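Fucolectin-related protein (Streptococcus pneumoniae, PDB 2WMF) hydrolyses host carbohydrate antigens, probably of the blood-group type, as a family 98 glycoside hydrolase. Local coordinates at residues Pro305-Thr310 with Lys517-Asn522; Lys336-Asn341 with Ile373-His378; Lys394-Asn399 with Asn408-Leu413. All blocks are in the same frame, centred on the assembly; numbering follows the deposited sequence.

How the contacts relate
The chain first builds the eight-stranded parallel barrel, and the first half of contact 1 (305-310) comes after its last strand. Before that contact closes, the chain forms the small three-stranded parallel sheet: contact 2 (336-341 with 373-378) closes a loop of 31 residues, and contact 3 (394-399 with 408-413) then closes one of eight, in series with it. Their centres lie about 10 Å apart, and strand 394-396 lies beside strand 337-340. After most of the antiparallel strands, loop 517-522 meets the start of helix 307-322 and completes contact 1, which encloses both others in sequence and ties the C-terminal part to the barrel. It lies across the chain's centre from them.

Contact 1: Pro305-Thr310 with Lys517-Asn522; sequences PTPAFT and KNYSIN
The start of helix 307-322, the helix that comes after the last strand of the (beta/alpha)8 barrel, 289-293, and a short linking segment, meets the loop after helix 506-517 where Pro307 lies over the ring of Tyr519. Pro307 CD stands 3.7 Å from the centroid of that ring and 17° off its normal, a CH-pi contact over the face. The rest of the pyrrolidine ring follows it across the same aromatic ring, with Pro307 CG 3.7 Å from Tyr519 CE1. A chi1 of 170° sets Tyr519 CG anti to its own backbone N, so that the ring extends across to the first helical turn and its hydroxyl arrives beside Ala308. There Tyr519 OH is 3.5 Å from Ala308 CB, and it is hydrogen-bonded to Glu272 at the start of helix 272-283, a bond that probably helps hold the far end of the ring.

Thr306, next to this CH-pi contact, is the N-cap of the helix. Its OG1 takes the hydrogen of Phe309 N at 3.2 Å and is also bonded to Tyr297 O, so the capping oxygen has two partners. With chi1 of Thr306 at 66°, OG1 turns to the cap and CG2 lies 3.7 Å from Ser520 OG. Ser520 itself packs against the backbone of Thr306 and the CD of Pro307, while its hydroxyl makes a weak bond back to Ile515 O in helix 506-517. One water joins the two backbones, giving a hydrogen to Pro305 O and another to Ser520 O, each at 2.7 Å.

Contact 2: Lys336-Asn341 with Ile373-His378; sequences KAVFWN and ILPVIH
Trp340, its chi1 of -177° close to fully extended, carries its indole along beside the 373-378 chain, and the NE1 edge reaches His378 O in the plane of the ring. The bond from Trp340 NE1 to His378 O, 3.3 Å long, is weak and bent; NE1 has a second weak acceptor in Ile381 O. At Val338 a chi1 of -58° brings CG1 to within 4.0 Å of Pro375 CB, while CG2 meets Ile377 CG1.

The backbones form a parallel ladder. Phe339 N donates to Pro375 O at 2.9 Å, nearly straight at 171°, and Phe339 O receives Ile377 N at 2.8 Å. Asn341 N then bonds to Ile377 O at 3.0 Å. Val376 CG1 lies 3.7 Å from Asn341 OD1; that oxygen accepts from Ile346 N, and Asn341 ND2 is bonded to Glu188 OE2.

Strand 376-377 is an outer strand and 337-340 the middle one; helix 383-389 then leads to strand 394-396 on the far side, a beta-alpha-beta crossover that skips the middle strand. Trp340 and Ile377 share a face, packed on Ile386 of that helix. Val376, on the other face with Phe339, touches helix 219-231 of the barrel, and Ala337 and Leu374 both meet Leu410 of helix 406-413.

Contact 3: Lys394-Asn399 with Asn408-Leu413; sequences KILTKN and NYLNSL
Tyr409 is the first residue of helix segment 408-413 to touch strand 394-396, its hydroxyl lying against the side chain of Lys394. A trans chi1 of -179° carries the tyrosine ring out from the helix toward the strand. The lysine crosses it at about a right angle: Lys394 CG sits at the ring edge, near its plane, and 3.2 Å from Tyr409 OH. Because the lysine chain bends at chi2 (77°), CD and CE stay close to the hydroxyl as well, before NZ goes on to a salt bridge with Glu402; Lys394 CD is also 3.2 Å from Tyr409 OH. Leu396 slides past the ring in the opposite direction, its CD2 4.0 Å from Tyr409 CE2.

Leu410 follows, and its CD2 meets the other methyl of the same leucine, Leu396 CD1, at 4.0 Å. Beyond it, Ser412 gives two bonds to Tyr409 O, from N and OG, that belong to the helix itself. Last, Leu413 CD1 lies 4.0 Å from Lys394 CB.

Strand and helix run nearly antiparallel: the axes of strand 394-396 and helix segment 408-413 come no nearer than 11.7 Å, at 160°. Leu410 and Leu413 also reach Ala337 on the middle strand of the sheet, whereas Ile395 points away from this helix and packs on helix 383-389.

Contact 1: Pro305-Thr310 with Lys517-Asn522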
ATOM      1  N   PRO A 305     -11.561  13.258   9.817  1.00  9.62           N
ATOM      2  CA  PRO A 305     -11.081  12.150   8.964  1.00  9.59           C
ATOM      3  C   PRO A 305     -11.986  11.918   7.774  1.00  9.11           C
ATOM      4  O   PRO A 305     -13.194  12.115   7.862  1.00 10.49           O
ATOM      5  CB  PRO A 305     -11.072  10.936   9.927  1.00  9.50           C
ATOM      6  CG  PRO A 305     -11.009  11.527  11.306  1.00 11.21           C
ATOM      7  CD  PRO A 305     -11.794  12.825  11.207  1.00  9.98           C
ATOM      8  N   THR A 306     -11.388  11.554   6.651  1.00  9.10           N
ATOM      9  CA  THR A 306     -12.116  11.385   5.404  1.00  9.35           C
ATOM     10  C   THR A 306     -12.680   9.980   5.263  1.00  9.55           C
ATOM     11  O   THR A 306     -12.195   9.020   5.926  1.00  9.10           O
ATOM     12  CB  THR A 306     -11.179  11.648   4.206  1.00 10.00           C
ATOM     13  OG1 THR A 306     -10.170  10.621   4.188  1.00  9.85           O
ATOM     14  CG2 THR A 306     -10.557  13.054   4.217  1.00  9.92           C
ATOM     15  N   PRO A 307     -13.694   9.798   4.365  1.00  8.90           N
ATOM     16  CA  PRO A 307     -14.183   8.452   4.049  1.00  9.22           C
ATOM     17  C   PRO A 307     -13.124   7.518   3.464  1.00  8.50           C
ATOM     18  O   PRO A 307     -13.133   6.311   3.755  1.00  8.23           O
ATOM     19  CB  PRO A 307     -15.328   8.717   3.068  1.00 10.16           C
ATOM     20  CG  PRO A 307     -15.825  10.086   3.501  1.00  9.71           C
ATOM     21  CD  PRO A 307     -14.574  10.852   3.817  1.00  9.10           C
ATOM     22  N   ALA A 308     -12.181   8.063   2.701  1.00  8.36           N
ATOM     23  CA  ALA A 308     -11.070   7.234   2.129  1.00  8.34           C
ATOM     24  C   ALA A 308     -10.295   6.616   3.292  1.00  8.28           C
ATOM     25  O   ALA A 308      -9.933   5.402   3.274  1.00  7.94           O
ATOM     26  CB  ALA A 308     -10.140   8.082   1.190  1.00  9.19           C
ATOM     27  N   PHE A 309     -10.143   7.411   4.361  1.00  8.50           N
ATOM     28  CA  PHE A 309      -9.474   6.902   5.579  1.00  8.35           C
ATOM     29  C   PHE A 309     -10.362   5.898   6.324  1.00  8.77           C
ATOM     30  O   PHE A 309      -9.964   4.736   6.548  1.00  9.38           O
ATOM     31  CB  PHE A 309      -9.027   8.038   6.507  1.00  9.27           C
ATOM     32  CG  PHE A 309      -8.162   7.581   7.665  1.00  8.54           C
ATOM     33  CD1 PHE A 309      -6.913   7.016   7.423  1.00  7.56           C
ATOM     34  CD2 PHE A 309      -8.612   7.678   8.996  1.00  9.81           C
ATOM     35  CE1 PHE A 309      -6.074   6.589   8.478  1.00  9.91           C
ATOM     36  CE2 PHE A 309      -7.788   7.230  10.068  1.00 10.31           C
ATOM     37  CZ  PHE A 309      -6.517   6.710   9.787  1.00 11.25           C
ATOM     38  N   THR A 310     -11.537   6.340   6.730  1.00  8.33           N
ATOM     39  CA  THR A 310     -12.421   5.535   7.608  1.00  9.87           C
ATOM     40  C   THR A 310     -13.067   4.283   7.008  1.00  9.36           C
ATOM     41  O   THR A 310     -13.267   3.268   7.716  1.00  9.90           O
ATOM     42  CB  THR A 310     -13.499   6.415   8.273  1.00 11.02           C
ATOM     43  OG1 THR A 310     -14.458   6.807   7.285  1.00 12.16           O
ATOM     44  CG2 THR A 310     -12.865   7.615   8.989  1.00 10.29           C
ATOM     45  N   LYS A 517     -16.450  19.672   4.796  1.00 11.13           N
ATOM     46  CA  LYS A 517     -17.860  19.990   4.938  1.00 12.15           C
ATOM     47  C   LYS A 517     -18.792  19.290   3.967  1.00 12.16           C
ATOM     48  O   LYS A 517     -20.041  19.340   4.129  1.00 13.71           O
ATOM     49  CB  LYS A 517     -18.036  21.489   4.804  1.00 13.12           C
ATOM     50  CG  LYS A 517     -17.255  22.317   5.810  1.00 13.05           C
ATOM     51  CD  LYS A 517     -17.919  22.253   7.179  1.00 14.32           C
ATOM     52  CE  LYS A 517     -17.215  23.142   8.204  1.00 17.10           C
ATOM     53  NZ  LYS A 517     -15.713  22.908   8.255  1.00 20.86           N
ATOM     54  N   ASN A 518     -18.236  18.641   2.944  1.00 11.65           N
ATOM     55  CA  ASN A 518     -19.063  17.988   1.918  1.00 11.07           C
ATOM     56  C   ASN A 518     -18.676  16.512   1.918  1.00 11.36           C
ATOM     57  O   ASN A 518     -19.326  15.704   2.589  1.00 11.93           O
ATOM     58  CB  ASN A 518     -18.860  18.635   0.559  1.00 11.18           C
ATOM     59  CG  ASN A 518     -19.410  20.048   0.503  1.00 11.51           C
ATOM     60  OD1 ASN A 518     -20.513  20.242  -0.023  1.00 12.07           O
ATOM     61  ND2 ASN A 518     -18.675  21.012   1.044  1.00 10.37           N
ATOM     62  N   TYR A 519     -17.630  16.172   1.181  1.00 10.48           N
ATOM     63  CA  TYR A 519     -17.182  14.778   1.097  1.00 10.66           C
ATOM     64  C   TYR A 519     -17.144  14.047   2.439  1.00 10.47           C
ATOM     65  O   TYR A 519     -17.705  12.944   2.570  1.00 10.15           O
ATOM     66  CB  TYR A 519     -15.827  14.745   0.377  1.00  9.37           C
ATOM     67  CG  TYR A 519     -15.102  13.409   0.423  1.00 10.12           C
ATOM     68  CD1 TYR A 519     -15.733  12.257  -0.003  1.00  9.90           C
ATOM     69  CD2 TYR A 519     -13.759  13.338   0.733  1.00  9.11           C
ATOM     70  CE1 TYR A 519     -15.077  11.010  -0.009  1.00  9.50           C
ATOM     71  CE2 TYR A 519     -13.101  12.105   0.735  1.00  8.83           C
ATOM     72  CZ  TYR A 519     -13.756  10.937   0.376  1.00  8.52           C
ATOM     73  OH  TYR A 519     -13.102   9.706   0.370  1.00  9.24           O
ATOM     74  N   SER A 520     -16.550  14.666   3.474  1.00 10.46           N
ATOM     75  CA  SER A 520     -16.340  13.933   4.717  1.00 11.16           C
ATOM     76  C   SER A 520     -17.569  13.832   5.628  1.00 11.57           C
ATOM     77  O   SER A 520     -17.586  13.025   6.556  1.00 14.01           O
ATOM     78  CB  SER A 520     -15.187  14.537   5.516  1.00 10.96           C
ATOM     79  OG  SER A 520     -13.992  14.386   4.791  1.00  9.60           O
ATOM     80  N   ILE A 521     -18.589  14.657   5.399  1.00 12.58           N
ATOM     81  CA  ILE A 521     -19.745  14.601   6.292  1.00 13.70           C
ATOM     82  C   ILE A 521     -21.024  14.161   5.577  1.00 12.33           C
ATOM     83  O   ILE A 521     -21.868  13.542   6.194  1.00 12.82           O
ATOM     84  CB  ILE A 521     -19.888  15.866   7.202  1.00 17.35           C
ATOM     85  CG1 ILE A 521     -19.761  17.086   6.420  1.00 18.58           C
ATOM     86  CG2 ILE A 521     -18.757  15.962   8.325  1.00 16.77           C
ATOM     87  CD1 ILE A 521     -19.935  18.337   7.258  1.00 20.18           C
ATOM     88  N   ASN A 522     -21.168  14.492   4.294  1.00 11.93           N
ATOM     89  CA  ASN A 522     -22.241  13.963   3.446  1.00 12.16           C
ATOM     90  C   ASN A 522     -21.668  13.310   2.180  1.00 10.96           C
ATOM     91  O   ASN A 522     -21.966  13.707   1.045  1.00 11.23           O
ATOM     92  CB  ASN A 522     -23.233  15.048   3.087  1.00 13.57           C
ATOM     93  CG  ASN A 522     -24.114  15.398   4.263  1.00 16.06           C
ATOM     94  OD1 ASN A 522     -24.958  14.592   4.701  1.00 19.65           O
ATOM     95  ND2 ASN A 522     -23.903  16.539   4.792  1.00 17.06           N
TER
HETATM   96  O   HOH W   1     -15.614  11.167   6.994  1.00 19.92           O

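Contact 2: Lys336-Asn341 with Ile373-His378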
ATOM      1  N   LYS A 336       8.036 -20.547  -6.567  1.00 11.04           N
ATOM      2  CA  LYS A 336       8.536 -21.568  -7.497  1.00 11.58           C
ATOM      3  C   LYS A 336       9.666 -21.091  -8.421  1.00 11.07           C
ATOM      4  O   LYS A 336      10.400 -21.909  -8.993  1.00 11.23           O
ATOM      5  CB  LYS A 336       7.392 -22.118  -8.348  1.00 12.48           C
ATOM      6  CG  LYS A 336       6.145 -22.597  -7.589  1.00 16.15           C
ATOM      7  CD  LYS A 336       6.426 -23.654  -6.590  1.00 18.86           C
ATOM      8  CE  LYS A 336       5.115 -23.993  -5.863  1.00 19.76           C
ATOM      9  NZ  LYS A 336       5.298 -25.110  -4.889  1.00 23.43           N
ATOM     10  N   ALA A 337       9.771 -19.784  -8.614  1.00 10.14           N
ATOM     11  CA  ALA A 337      10.848 -19.187  -9.405  1.00 10.16           C
ATOM     12  C   ALA A 337      11.138 -17.792  -8.899  1.00 10.58           C
ATOM     13  O   ALA A 337      10.241 -17.122  -8.374  1.00  9.85           O
ATOM     14  CB  ALA A 337      10.460 -19.085 -10.916  1.00 11.14           C
ATOM     15  N   VAL A 338      12.410 -17.375  -9.054  1.00 10.72           N
ATOM     16  CA  VAL A 338      12.827 -15.996  -8.837  1.00  9.93           C
ATOM     17  C   VAL A 338      13.572 -15.518 -10.056  1.00 10.05           C
ATOM     18  O   VAL A 338      14.100 -16.329 -10.841  1.00 11.10           O
ATOM     19  CB  VAL A 338      13.737 -15.812  -7.576  1.00  9.03           C
ATOM     20  CG1 VAL A 338      13.032 -16.302  -6.352  1.00 10.30           C
ATOM     21  CG2 VAL A 338      15.119 -16.499  -7.726  1.00 10.04           C
ATOM     22  N   PHE A 339      13.590 -14.207 -10.245  1.00 10.25           N
ATOM     23  CA  PHE A 339      14.425 -13.598 -11.270  1.00  9.52           C
ATOM     24  C   PHE A 339      15.597 -12.930 -10.563  1.00 10.00           C
ATOM     25  O   PHE A 339      15.401 -12.018  -9.736  1.00 10.29           O
ATOM     26  CB  PHE A 339      13.666 -12.580 -12.097  1.00  9.88           C
ATOM     27  CG  PHE A 339      14.492 -12.000 -13.233  1.00  9.70           C
ATOM     28  CD1 PHE A 339      14.463 -12.568 -14.505  1.00 11.95           C
ATOM     29  CD2 PHE A 339      15.345 -10.939 -13.007  1.00 11.43           C
ATOM     30  CE1 PHE A 339      15.235 -12.060 -15.524  1.00 12.81           C
ATOM     31  CE2 PHE A 339      16.143 -10.434 -14.017  1.00 10.60           C
ATOM     32  CZ  PHE A 339      16.085 -10.993 -15.272  1.00 10.20           C
ATOM     33  N   TRP A 340      16.802 -13.382 -10.901  1.00 10.15           N
ATOM     34  CA  TRP A 340      18.052 -12.812 -10.393  1.00 10.06           C
ATOM     35  C   TRP A 340      18.673 -11.872 -11.410  1.00 10.28           C
ATOM     36  O   TRP A 340      18.841 -12.242 -12.596  1.00 11.05           O
ATOM     37  CB  TRP A 340      19.062 -13.931 -10.097  1.00 10.62           C
ATOM     38  CG  TRP A 340      20.357 -13.461  -9.491  1.00 11.58           C
ATOM     39  CD1 TRP A 340      20.516 -12.564  -8.486  1.00 11.50           C
ATOM     40  CD2 TRP A 340      21.658 -13.947  -9.809  1.00 12.65           C
ATOM     41  NE1 TRP A 340      21.852 -12.425  -8.171  1.00 11.67           N
ATOM     42  CE2 TRP A 340      22.576 -13.260  -8.982  1.00 11.36           C
ATOM     43  CE3 TRP A 340      22.150 -14.843 -10.768  1.00 14.38           C
ATOM     44  CZ2 TRP A 340      23.954 -13.472  -9.056  1.00 12.23           C
ATOM     45  CZ3 TRP A 340      23.543 -15.052 -10.839  1.00 14.54           C
ATOM     46  CH2 TRP A 340      24.415 -14.348  -9.999  1.00 14.37           C
ATOM     47  N   ASN A 341      18.984 -10.682 -10.921  1.00 10.23           N
ATOM     48  CA  ASN A 341      19.584  -9.605 -11.714  1.00 10.68           C
ATOM     49  C   ASN A 341      21.054  -9.836 -12.020  1.00 11.87           C
ATOM     50  O   ASN A 341      21.699  -8.955 -12.577  1.00 14.69           O
ATOM     51  CB  ASN A 341      19.489  -8.260 -10.999  1.00 10.14           C
ATOM     52  CG  ASN A 341      18.240  -7.486 -11.301  1.00  9.87           C
ATOM     53  OD1 ASN A 341      17.357  -7.925 -12.044  1.00  9.79           O
ATOM     54  ND2 ASN A 341      18.191  -6.284 -10.745  1.00  8.62           N
ATOM     55  N   ILE A 373       3.489 -12.048  -6.308  1.00  8.34           N
ATOM     56  CA  ILE A 373       4.599 -11.168  -6.757  1.00  7.82           C
ATOM     57  C   ILE A 373       5.823 -12.084  -7.000  1.00  7.56           C
ATOM     58  O   ILE A 373       6.278 -12.805  -6.083  1.00  8.10           O
ATOM     59  CB  ILE A 373       4.960 -10.094  -5.711  1.00  7.18           C
ATOM     60  CG1 ILE A 373       3.854  -9.026  -5.650  1.00  6.43           C
ATOM     61  CG2 ILE A 373       6.302  -9.453  -6.026  1.00  7.65           C
ATOM     62  CD1 ILE A 373       3.900  -8.160  -4.369  1.00  8.55           C
ATOM     63  N   LEU A 374       6.330 -12.112  -8.229  1.00  7.70           N
ATOM     64  CA  LEU A 374       7.543 -12.886  -8.548  1.00  7.95           C
ATOM     65  C   LEU A 374       8.768 -12.109  -7.982  1.00  8.17           C
ATOM     66  O   LEU A 374       8.982 -10.949  -8.334  1.00  8.81           O
ATOM     67  CB  LEU A 374       7.676 -13.065 -10.056  1.00  8.48           C
ATOM     68  CG  LEU A 374       6.924 -14.214 -10.688  1.00 13.77           C
ATOM     69  CD1 LEU A 374       6.909 -14.104 -12.219  1.00 15.21           C
ATOM     70  CD2 LEU A 374       7.615 -15.551 -10.262  1.00 15.04           C
ATOM     71  N   PRO A 375       9.505 -12.682  -7.022  1.00  7.91           N
ATOM     72  CA  PRO A 375      10.658 -11.946  -6.479  1.00  7.61           C
ATOM     73  C   PRO A 375      11.759 -11.685  -7.510  1.00  8.31           C
ATOM     74  O   PRO A 375      12.098 -12.579  -8.333  1.00  8.86           O
ATOM     75  CB  PRO A 375      11.175 -12.885  -5.367  1.00  8.19           C
ATOM     76  CG  PRO A 375      10.010 -13.771  -5.025  1.00  8.62           C
ATOM     77  CD  PRO A 375       9.353 -13.996  -6.361  1.00  8.12           C
ATOM     78  N   VAL A 376      12.286 -10.459  -7.474  1.00  7.49           N
ATOM     79  CA  VAL A 376      13.507 -10.114  -8.159  1.00  7.35           C
ATOM     80  C   VAL A 376      14.588  -9.988  -7.110  1.00  7.66           C
ATOM     81  O   VAL A 376      14.418  -9.252  -6.130  1.00  8.47           O
ATOM     82  CB  VAL A 376      13.383  -8.809  -9.004  1.00  7.46           C
ATOM     83  CG1 VAL A 376      14.782  -8.303  -9.422  1.00  8.13           C
ATOM     84  CG2 VAL A 376      12.551  -9.060 -10.218  1.00  7.77           C
ATOM     85  N   ILE A 377      15.661 -10.758  -7.295  1.00  7.98           N
ATOM     86  CA  ILE A 377      16.783 -10.729  -6.371  1.00  8.24           C
ATOM     87  C   ILE A 377      17.912  -9.866  -6.974  1.00  8.19           C
ATOM     88  O   ILE A 377      18.298 -10.020  -8.125  1.00  9.00           O
ATOM     89  CB  ILE A 377      17.306 -12.158  -6.062  1.00  7.37           C
ATOM     90  CG1 ILE A 377      16.155 -13.119  -5.663  1.00  8.27           C
ATOM     91  CG2 ILE A 377      18.396 -12.096  -4.920  1.00  9.10           C
ATOM     92  CD1 ILE A 377      15.344 -12.642  -4.436  1.00  9.84           C
ATOM     93  N   HIS A 378      18.458  -8.987  -6.150  1.00  8.10           N
ATOM     94  CA  HIS A 378      19.466  -8.012  -6.582  1.00  8.89           C
ATOM     95  C   HIS A 378      20.796  -8.698  -6.926  1.00  8.99           C
ATOM     96  O   HIS A 378      21.144  -9.771  -6.373  1.00  9.54           O
ATOM     97  CB  HIS A 378      19.652  -7.007  -5.452  1.00  9.15           C
ATOM     98  CG  HIS A 378      20.405  -5.780  -5.847  1.00  7.85           C
ATOM     99  ND1 HIS A 378      21.783  -5.702  -5.788  1.00  8.75           N
ATOM    100  CD2 HIS A 378      19.961  -4.562  -6.242  1.00  9.39           C
ATOM    101  CE1 HIS A 378      22.156  -4.482  -6.164  1.00  9.41           C
ATOM    102  NE2 HIS A 378      21.060  -3.764  -6.429  1.00  9.02           N
TER

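Contact 3: Lys394-Asn399 with Asn408-Leu413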
ATOM      1  N   LYS A 394      13.293 -22.281  -9.154  1.00 14.11           N
ATOM      2  CA  LYS A 394      14.103 -22.071 -10.338  1.00 13.89           C
ATOM      3  C   LYS A 394      14.669 -20.675 -10.289  1.00 12.51           C
ATOM      4  O   LYS A 394      13.943 -19.716  -9.974  1.00 12.27           O
ATOM      5  CB  LYS A 394      13.270 -22.218 -11.604  1.00 13.71           C
ATOM      6  CG  LYS A 394      13.980 -21.738 -12.890  1.00 18.02           C
ATOM      7  CD  LYS A 394      15.013 -22.750 -13.400  1.00 20.63           C
ATOM      8  CE  LYS A 394      15.437 -22.421 -14.841  1.00 21.61           C
ATOM      9  NZ  LYS A 394      16.357 -23.481 -15.364  1.00 24.72           N
ATOM     10  N   ILE A 395      15.962 -20.547 -10.561  1.00 12.87           N
ATOM     11  CA  ILE A 395      16.573 -19.220 -10.677  1.00 13.15           C
ATOM     12  C   ILE A 395      16.603 -18.799 -12.170  1.00 13.12           C
ATOM     13  O   ILE A 395      17.333 -19.363 -12.999  1.00 14.29           O
ATOM     14  CB  ILE A 395      17.977 -19.167 -10.039  1.00 13.58           C
ATOM     15  CG1 ILE A 395      17.941 -19.674  -8.592  1.00 14.55           C
ATOM     16  CG2 ILE A 395      18.586 -17.729 -10.119  1.00 13.49           C
ATOM     17  CD1 ILE A 395      19.307 -19.776  -7.977  1.00 14.85           C
ATOM     18  N   LEU A 396      15.763 -17.841 -12.521  1.00 11.33           N
ATOM     19  CA  LEU A 396      15.750 -17.278 -13.897  1.00 12.73           C
ATOM     20  C   LEU A 396      16.714 -16.110 -13.943  1.00 12.80           C
ATOM     21  O   LEU A 396      16.841 -15.382 -12.972  1.00 12.43           O
ATOM     22  CB  LEU A 396      14.345 -16.804 -14.304  1.00 13.03           C
ATOM     23  CG  LEU A 396      13.340 -17.924 -14.579  1.00 16.05           C
ATOM     24  CD1 LEU A 396      11.933 -17.362 -14.724  1.00 19.03           C
ATOM     25  CD2 LEU A 396      13.765 -18.734 -15.809  1.00 17.71           C
ATOM     26  N   THR A 397      17.410 -15.959 -15.056  1.00 12.70           N
ATOM     27  CA  THR A 397      18.216 -14.773 -15.308  1.00 13.33           C
ATOM     28  C   THR A 397      17.869 -14.276 -16.719  1.00 13.53           C
ATOM     29  O   THR A 397      17.091 -14.916 -17.448  1.00 15.08           O
ATOM     30  CB  THR A 397      19.726 -15.077 -15.241  1.00 12.78           C
ATOM     31  OG1 THR A 397      20.127 -15.831 -16.394  1.00 14.91           O
ATOM     32  CG2 THR A 397      20.126 -15.804 -13.945  1.00 12.65           C
ATOM     33  N   LYS A 398      18.396 -13.117 -17.094  1.00 14.73           N
ATOM     34  CA  LYS A 398      18.067 -12.541 -18.371  1.00 15.90           C
ATOM     35  C   LYS A 398      18.531 -13.443 -19.505  1.00 16.59           C
ATOM     36  O   LYS A 398      17.928 -13.414 -20.560  1.00 18.40           O
ATOM     37  CB  LYS A 398      18.707 -11.175 -18.533  1.00 15.46           C
ATOM     38  CG  LYS A 398      18.233 -10.417 -19.825  1.00 16.92           C
ATOM     39  CD  LYS A 398      18.700  -8.979 -19.851  1.00 16.78           C
ATOM     40  CE  LYS A 398      18.502  -8.400 -21.238  1.00 18.32           C
ATOM     41  NZ  LYS A 398      18.841  -7.012 -21.223  1.00 19.60           N
ATOM     42  N   ASN A 399      19.536 -14.267 -19.248  1.00 17.25           N
ATOM     43  CA  ASN A 399      20.095 -15.213 -20.231  1.00 18.22           C
ATOM     44  C   ASN A 399      19.513 -16.634 -20.163  1.00 18.00           C
ATOM     45  O   ASN A 399      19.949 -17.552 -20.880  1.00 18.22           O
ATOM     46  CB  ASN A 399      21.605 -15.257 -20.028  1.00 19.95           C
ATOM     47  CG  ASN A 399      22.295 -13.957 -20.482  1.00 23.40           C
ATOM     48  OD1 ASN A 399      21.705 -13.128 -21.200  1.00 27.52           O
ATOM     49  ND2 ASN A 399      23.539 -13.773 -20.052  1.00 27.01           N
ATOM     50  N   ASN A 408       4.782 -19.939 -20.979  1.00 15.90           N
ATOM     51  CA  ASN A 408       4.644 -21.392 -20.912  1.00 16.19           C
ATOM     52  C   ASN A 408       5.548 -21.981 -19.813  1.00 15.40           C
ATOM     53  O   ASN A 408       5.149 -22.886 -19.081  1.00 15.57           O
ATOM     54  CB  ASN A 408       4.971 -22.022 -22.270  1.00 17.34           C
ATOM     55  CG  ASN A 408       3.873 -21.782 -23.307  1.00 19.92           C
ATOM     56  OD1 ASN A 408       2.735 -21.411 -22.968  1.00 24.11           O
ATOM     57  ND2 ASN A 408       4.213 -21.980 -24.584  1.00 25.62           N
ATOM     58  N   TYR A 409       6.777 -21.475 -19.712  1.00 14.33           N
ATOM     59  CA  TYR A 409       7.700 -21.997 -18.705  1.00 14.29           C
ATOM     60  C   TYR A 409       7.215 -21.719 -17.284  1.00 13.53           C
ATOM     61  O   TYR A 409       7.129 -22.612 -16.448  1.00 12.93           O
ATOM     62  CB  TYR A 409       9.117 -21.456 -18.883  1.00 15.14           C
ATOM     63  CG  TYR A 409      10.017 -22.050 -17.834  1.00 15.14           C
ATOM     64  CD1 TYR A 409      10.314 -23.408 -17.848  1.00 16.02           C
ATOM     65  CD2 TYR A 409      10.496 -21.277 -16.780  1.00 15.47           C
ATOM     66  CE1 TYR A 409      11.085 -23.974 -16.886  1.00 15.47           C
ATOM     67  CE2 TYR A 409      11.286 -21.820 -15.790  1.00 16.14           C
ATOM     68  CZ  TYR A 409      11.588 -23.179 -15.835  1.00 16.24           C
ATOM     69  OH  TYR A 409      12.348 -23.726 -14.816  1.00 18.88           O
ATOM     70  N   LEU A 410       6.887 -20.473 -16.993  1.00 12.89           N
ATOM     71  CA  LEU A 410       6.377 -20.158 -15.647  1.00 12.48           C
ATOM     72  C   LEU A 410       5.075 -20.908 -15.369  1.00 11.50           C
ATOM     73  O   LEU A 410       4.851 -21.364 -14.251  1.00 11.79           O
ATOM     74  CB  LEU A 410       6.238 -18.646 -15.484  1.00 12.80           C
ATOM     75  CG  LEU A 410       7.627 -17.985 -15.247  1.00 13.07           C
ATOM     76  CD1 LEU A 410       7.588 -16.465 -15.439  1.00 15.54           C
ATOM     77  CD2 LEU A 410       8.197 -18.391 -13.858  1.00 15.81           C
ATOM     78  N   ASN A 411       4.207 -21.075 -16.367  1.00 11.18           N
ATOM     79  CA  ASN A 411       3.021 -21.877 -16.185  1.00 11.53           C
ATOM     80  C   ASN A 411       3.286 -23.339 -15.846  1.00 11.49           C
ATOM     81  O   ASN A 411       2.421 -24.008 -15.284  1.00 12.05           O
ATOM     82  CB  ASN A 411       2.128 -21.778 -17.424  1.00 12.47           C
ATOM     83  CG  ASN A 411       1.416 -20.424 -17.490  1.00 12.68           C
ATOM     84  OD1 ASN A 411       1.570 -19.599 -16.574  1.00 13.46           O
ATOM     85  ND2 ASN A 411       0.628 -20.197 -18.538  1.00 13.70           N
ATOM     86  N   SER A 412       4.460 -23.838 -16.245  1.00 12.11           N
ATOM     87  CA  SER A 412       4.840 -25.211 -15.898  1.00 12.61           C
ATOM     88  C   SER A 412       5.225 -25.363 -14.411  1.00 13.18           C
ATOM     89  O   SER A 412       5.279 -26.478 -13.894  1.00 14.68           O
ATOM     90  CB  SER A 412       5.964 -25.738 -16.807  1.00 12.64           C
ATOM     91  OG  SER A 412       7.242 -25.272 -16.441  1.00 13.28           O
ATOM     92  N   LEU A 413       5.514 -24.230 -13.772  1.00 12.44           N
ATOM     93  CA  LEU A 413       5.883 -24.170 -12.370  1.00 11.65           C
ATOM     94  C   LEU A 413       4.761 -23.729 -11.428  1.00 11.23           C
ATOM     95  O   LEU A 413       4.686 -24.199 -10.296  1.00 12.71           O
ATOM     96  CB  LEU A 413       7.112 -23.259 -12.171  1.00 11.84           C
ATOM     97  CG  LEU A 413       8.368 -23.527 -12.969  1.00 13.34           C
ATOM     98  CD1 LEU A 413       9.404 -22.454 -12.639  1.00 13.80           C
ATOM     99  CD2 LEU A 413       8.914 -24.925 -12.654  1.00 15.72           C
TER